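Local coordinates for FAD-binding PCMH-type domain-containing protein (Gibberella zeae, PDB 6YJO), which probably oxidises oligosaccharides as an oxygen-dependent flavoenzyme, carrying an FAD cofactor held covalently at two points, at residues 368-371 against 375-378; 32-37 against 89-94. All blocks are in the same frame, centred on the assembly; numbering follows the deposited sequence.

Contact 1 (368-371 against 375-378)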
loop_
_atom_site.group_PDB
_atom_site.type_symbol
_atom_site.label_atom_id
_atom_site.label_comp_id
_atom_site.label_asym_id
_atom_site.label_seq_id
_atom_site.Cartn_x
_atom_site.Cartn_y
_atom_site.Cartn_z
ATOM N N PHE A 368 25.902 -7.803 -0.228
ATOM C CA PHE A 368 26.886 -8.474 0.614
ATOM C C PHE A 368 28.128 -7.617 0.796
ATOM O O PHE A 368 28.839 -7.761 1.798
ATOM C CB PHE A 368 27.236 -9.843 0.028
ATOM C CG PHE A 368 26.273 -10.924 0.430
ATOM C CD1 PHE A 368 26.504 -11.686 1.563
ATOM C CD2 PHE A 368 25.124 -11.157 -0.307
ATOM C CE1 PHE A 368 25.615 -12.671 1.946
ATOM C CE2 PHE A 368 24.230 -12.141 0.072
ATOM C CZ PHE A 368 24.477 -12.898 1.200
ATOM N N ASP A 369 28.398 -6.716 -0.149
ATOM C CA ASP A 369 29.385 -5.668 0.088
ATOM C C ASP A 369 29.047 -4.899 1.359
ATOM O O ASP A 369 29.900 -4.696 2.229
ATOM C CB ASP A 369 29.435 -4.726 -1.115
ATOM C CG ASP A 369 30.805 -4.127 -1.327
ATOM O OD1 ASP A 369 31.653 -4.794 -1.960
ATOM O OD2 ASP A 369 31.033 -2.987 -0.867
ATOM N N ASN A 370 27.788 -4.480 1.481
ATOM C CA ASN A 370 27.328 -3.789 2.681
ATOM C C ASN A 370 27.292 -4.727 3.882
ATOM O O ASN A 370 27.730 -4.362 4.980
ATOM C CB ASN A 370 25.946 -3.186 2.424
ATOM C CG ASN A 370 25.428 -2.387 3.599
ATOM O OD1 ASN A 370 24.909 -2.946 4.565
ATOM N ND2 ASN A 370 25.557 -1.069 3.520
ATOM N N MET A 371 26.769 -5.943 3.695
ATOM C CA MET A 371 26.600 -6.859 4.823
ATOM C C MET A 371 27.931 -7.190 5.492
ATOM O O MET A 371 28.002 -7.309 6.721
ATOM C CB MET A 371 25.904 -8.145 4.364
ATOM C CG MET A 371 24.385 -8.069 4.325
ATOM S SD MET A 371 23.631 -9.622 3.799
ATOM C CE MET A 371 23.858 -9.521 2.035
ATOM N N ASP A 375 31.577 -1.293 9.134
ATOM C CA ASP A 375 31.287 0.123 9.333
ATOM C C ASP A 375 29.968 0.541 8.698
ATOM O O ASP A 375 29.323 1.477 9.184
ATOM C CB ASP A 375 32.415 0.981 8.761
ATOM C CG ASP A 375 33.786 0.443 9.101
ATOM O OD1 ASP A 375 33.965 -0.064 10.228
ATOM O OD2 ASP A 375 34.684 0.524 8.234
ATOM N N ALA A 376 29.549 -0.136 7.631
ATOM C CA ALA A 376 28.430 0.334 6.828
ATOM C C ALA A 376 27.126 0.335 7.624
ATOM O O ALA A 376 27.008 -0.279 8.689
ATOM C CB ALA A 376 28.275 -0.536 5.581
ATOM N N ARG A 377 26.136 1.040 7.078
ATOM C CA ARG A 377 24.813 1.120 7.686
ATOM C C ARG A 377 24.117 -0.231 7.561
ATOM O O ARG A 377 23.933 -0.742 6.449
ATOM C CB ARG A 377 24.005 2.220 7.000
ATOM C CG ARG A 377 22.857 2.808 7.816
ATOM C CD ARG A 377 22.217 3.960 7.045
ATOM N NE ARG A 377 20.960 4.435 7.619
ATOM C CZ ARG A 377 20.844 5.458 8.463
ATOM N NH1 ARG A 377 21.912 6.127 8.871
ATOM N NH2 ARG A 377 19.644 5.809 8.908
ATOM N N HIS A 378 23.740 -0.814 8.700
ATOM C CA HIS A 378 23.107 -2.127 8.748
ATOM C C HIS A 378 21.678 -2.072 9.268
ATOM O O HIS A 378 21.139 -3.097 9.695
ATOM C CB HIS A 378 23.930 -3.069 9.626
ATOM C CG HIS A 378 25.267 -3.412 9.054
ATOM N ND1 HIS A 378 26.372 -3.651 9.842
ATOM C CD2 HIS A 378 25.676 -3.568 7.773
ATOM C CE1 HIS A 378 27.405 -3.934 9.070
ATOM N NE2 HIS A 378 27.009 -3.889 7.811
#

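Contact 2 (32-37 against 89-94)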
loop_
_atom_site.group_PDB
_atom_site.type_symbol
_atom_site.label_atom_id
_atom_site.label_comp_id
_atom_site.label_asym_id
_atom_site.label_seq_id
_atom_site.Cartn_x
_atom_site.Cartn_y
_atom_site.Cartn_z
ATOM N N PRO A 32 -5.713 29.817 9.571
ATOM C CA PRO A 32 -6.200 28.662 10.338
ATOM C C PRO A 32 -7.494 28.933 11.080
ATOM O O PRO A 32 -8.228 27.983 11.381
ATOM C CB PRO A 32 -5.044 28.379 11.303
ATOM C CG PRO A 32 -3.842 28.789 10.529
ATOM C CD PRO A 32 -4.266 30.017 9.758
ATOM N N ALA A 33 -7.803 30.191 11.392
ATOM C CA ALA A 33 -9.091 30.536 11.985
ATOM C C ALA A 33 -10.114 30.991 10.956
ATOM O O ALA A 33 -11.321 30.862 11.196
ATOM C CB ALA A 33 -8.921 31.624 13.047
ATOM N N ALA A 34 -9.657 31.538 9.827
ATOM C CA ALA A 34 -10.540 31.734 8.684
ATOM C C ALA A 34 -11.225 30.426 8.318
ATOM O O ALA A 34 -12.454 30.364 8.203
ATOM C CB ALA A 34 -9.746 32.284 7.496
ATOM N N LEU A 35 -10.434 29.365 8.139
ATOM C CA LEU A 35 -10.947 28.011 7.967
ATOM C C LEU A 35 -11.838 27.608 9.132
ATOM O O LEU A 35 -13.063 27.565 8.996
ATOM C CB LEU A 35 -9.792 27.015 7.835
ATOM C CG LEU A 35 -9.326 26.622 6.434
ATOM C CD1 LEU A 35 -7.978 25.920 6.490
ATOM C CD2 LEU A 35 -10.364 25.732 5.777
ATOM N N ASN A 36 -11.221 27.313 10.279
ATOM C CA ASN A 36 -11.901 26.783 11.459
ATOM C C ASN A 36 -13.275 27.407 11.668
ATOM O O ASN A 36 -14.202 26.737 12.135
ATOM C CB ASN A 36 -11.038 26.988 12.709
ATOM C CG ASN A 36 -10.448 25.689 13.234
ATOM O OD1 ASN A 36 -10.398 24.681 12.526
ATOM N ND2 ASN A 36 -9.997 25.710 14.484
ATOM N N ALA A 37 -13.416 28.691 11.337
ATOM C CA ALA A 37 -14.720 29.338 11.432
ATOM C C ALA A 37 -15.677 28.793 10.380
ATOM O O ALA A 37 -16.800 28.387 10.699
ATOM C CB ALA A 37 -14.566 30.850 11.294
ATOM N N ASP A 89 -12.157 24.912 -0.648
ATOM C CA ASP A 89 -12.196 25.717 -1.865
ATOM C C ASP A 89 -12.384 27.196 -1.550
ATOM O O ASP A 89 -11.841 28.055 -2.252
ATOM C CB ASP A 89 -13.321 25.229 -2.782
ATOM C CG ASP A 89 -13.295 25.901 -4.141
ATOM O OD1 ASP A 89 -12.241 26.465 -4.506
ATOM O OD2 ASP A 89 -14.328 25.876 -4.843
ATOM N N GLN A 90 -13.142 27.510 -0.496
ATOM C CA GLN A 90 -13.424 28.901 -0.152
ATOM C C GLN A 90 -12.154 29.646 0.239
ATOM O O GLN A 90 -11.945 30.789 -0.180
ATOM C CB GLN A 90 -14.447 28.949 0.988
ATOM C CG GLN A 90 -14.568 30.297 1.694
ATOM C CD GLN A 90 -14.814 31.443 0.740
ATOM O OE1 GLN A 90 -15.543 31.309 -0.242
ATOM N NE2 GLN A 90 -14.199 32.587 1.025
ATOM N N ASN A 91 -11.294 29.014 1.036
ATOM C CA ASN A 91 -10.107 29.657 1.586
ATOM C C ASN A 91 -8.852 29.377 0.766
ATOM O O ASN A 91 -7.745 29.668 1.229
ATOM C CB ASN A 91 -9.911 29.221 3.043
ATOM C CG ASN A 91 -10.952 29.823 3.968
ATOM O OD1 ASN A 91 -10.916 31.017 4.265
ATOM N ND2 ASN A 91 -11.888 29.001 4.425
ATOM N N LYS A 92 -9.003 28.833 -0.444
ATOM C CA LYS A 92 -7.883 28.596 -1.358
ATOM C C LYS A 92 -6.772 27.778 -0.701
ATOM O O LYS A 92 -5.589 27.972 -0.990
ATOM C CB LYS A 92 -7.317 29.915 -1.895
ATOM C CG LYS A 92 -6.596 29.774 -3.240
ATOM C CD LYS A 92 -5.443 30.768 -3.399
ATOM C CE LYS A 92 -4.083 30.143 -3.078
ATOM N NZ LYS A 92 -3.404 30.799 -1.925
ATOM N N VAL A 93 -7.136 26.863 0.196
ATOM C CA VAL A 93 -6.178 25.917 0.758
ATOM C C VAL A 93 -6.221 24.629 -0.049
ATOM O O VAL A 93 -7.284 24.188 -0.502
ATOM C CB VAL A 93 -6.454 25.636 2.251
ATOM C CG1 VAL A 93 -6.256 26.892 3.093
ATOM C CG2 VAL A 93 -7.847 25.036 2.461
ATOM N N ARG A 94 -5.051 24.033 -0.243
ATOM C CA ARG A 94 -4.985 22.641 -0.660
ATOM C C ARG A 94 -5.551 21.762 0.448
ATOM O O ARG A 94 -5.406 22.064 1.636
ATOM C CB ARG A 94 -3.539 22.266 -0.981
ATOM C CG ARG A 94 -3.035 22.893 -2.265
ATOM C CD ARG A 94 -1.529 22.969 -2.280
ATOM N NE ARG A 94 -1.007 23.188 -3.624
ATOM C CZ ARG A 94 0.279 23.113 -3.941
ATOM N NH1 ARG A 94 1.175 22.822 -3.010
ATOM N NH2 ARG A 94 0.669 23.327 -5.190
#

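Contact 1 (368-371 against 375-378)
The imidazole of His-378 and the side-chain amide of Asn-370 pass each other in opposite directions, their planes 82° apart. At the edge of the ring, NE2 of His-378 donates to the backbone O of Asn-370 over 3.0 Å. The acceptor lies almost in the ring plane, but the donor is tilted from the carbonyl plane and the N-H...O angle of 148° makes the bond a bent one. Within the loop, the carbonyl O of Ala-376 stands over one face of the His-378 ring, 3.5 Å above its centre.

With chi1 at -177°, CG of Asn-370 lies anti to its backbone N, which brings the amide up to 375-378. ND2 of Asn-370 then rests 3.5 Å from CB of Ala-376 and makes a weak bond to the carbonyl O of Arg-377 at 3.4 Å. OD1 of Asn-370 also lies 3.1 Å from O of Arg-377 without bonding; it takes its hydrogen bond from NE1 of Trp-380.

The contact folds the chain leaving helix 357-371 back on the helix's last turn before strand 380-386 begins. Val-437 and Phe-441 of helix 431-446 touch Asn-370, while His-378 meets Pro-281 between strands 273-280 and 283-290.

Contact 2 (32-37 against 89-94)
A chi1 of -71° sets CG of Asn-91 beside its own backbone N and anti to the carbonyl carbon, which carries the amide across to Ala-34 and Leu-35. On the other segment, chi1 of Leu-35 is -95°, away from a staggered value, while chi2 of 166° carries CD1 to Val-93.

The amide of Asn-91 meets residues 34 and 35 through van der Waals contacts, without a hydrogen bond to them. OD1 of Asn-91 approaches CB of Ala-34 at 3.7 Å, whereas ND2 of Asn-91 lies 3.8 Å from CA of Leu-35 and 3.9 Å from CD2 of the same leucine. The Leu-35 and Asn-91 side chains cross obliquely, placing a polar group against a hydrocarbon branch. This is not a lost bond for the amide nitrogen, because ND2 of Asn-91 donates to the carbonyl O of Cys-87, one turn back in helix 78-90; that bond ties the side chain to the last turn of helix 78-90.

Leu-35 and Val-93 meet tip to tip. CD1 of Leu-35 is 3.9 Å from CG1 of Val-93 and 4.1 Å from its CG2, so one leucine methyl faces both valine methyls.

The arrangement packs the first turn of helix 32-41 against the turn joining helix 78-90 to strand 95-98. A disulfide, Cys-38 to Cys-87, links the same two helices covalently. Leu-35 also touches Ala-70, just before strand 71-73, and Ala-71 within it; this is an outermost strand of the parallel sheet that has 95-98 at its other margin.

In the fold
The two contacts lie far apart, with centres 48 Å and nearest atoms about 28 Å from each other, and they share no helix or strand. Both are peripheral: contact 1 is a surface contact and contact 2 is partly buried, each with one buried residue among those touching. Each buries 171 Å², yet by different chemistry. Contact 1 is local, spanning three intervening residues, and relies on polar groups meeting backbone carbonyls. Contact 2 bridges 51 residues with van der Waals packing, its one amide being bonded to helix 78-90 rather than across the contact. The first lies at the end of helix 357-371, beside the seven-stranded antiparallel sheet; the second packs the N-terminal helix at the small parallel sheet.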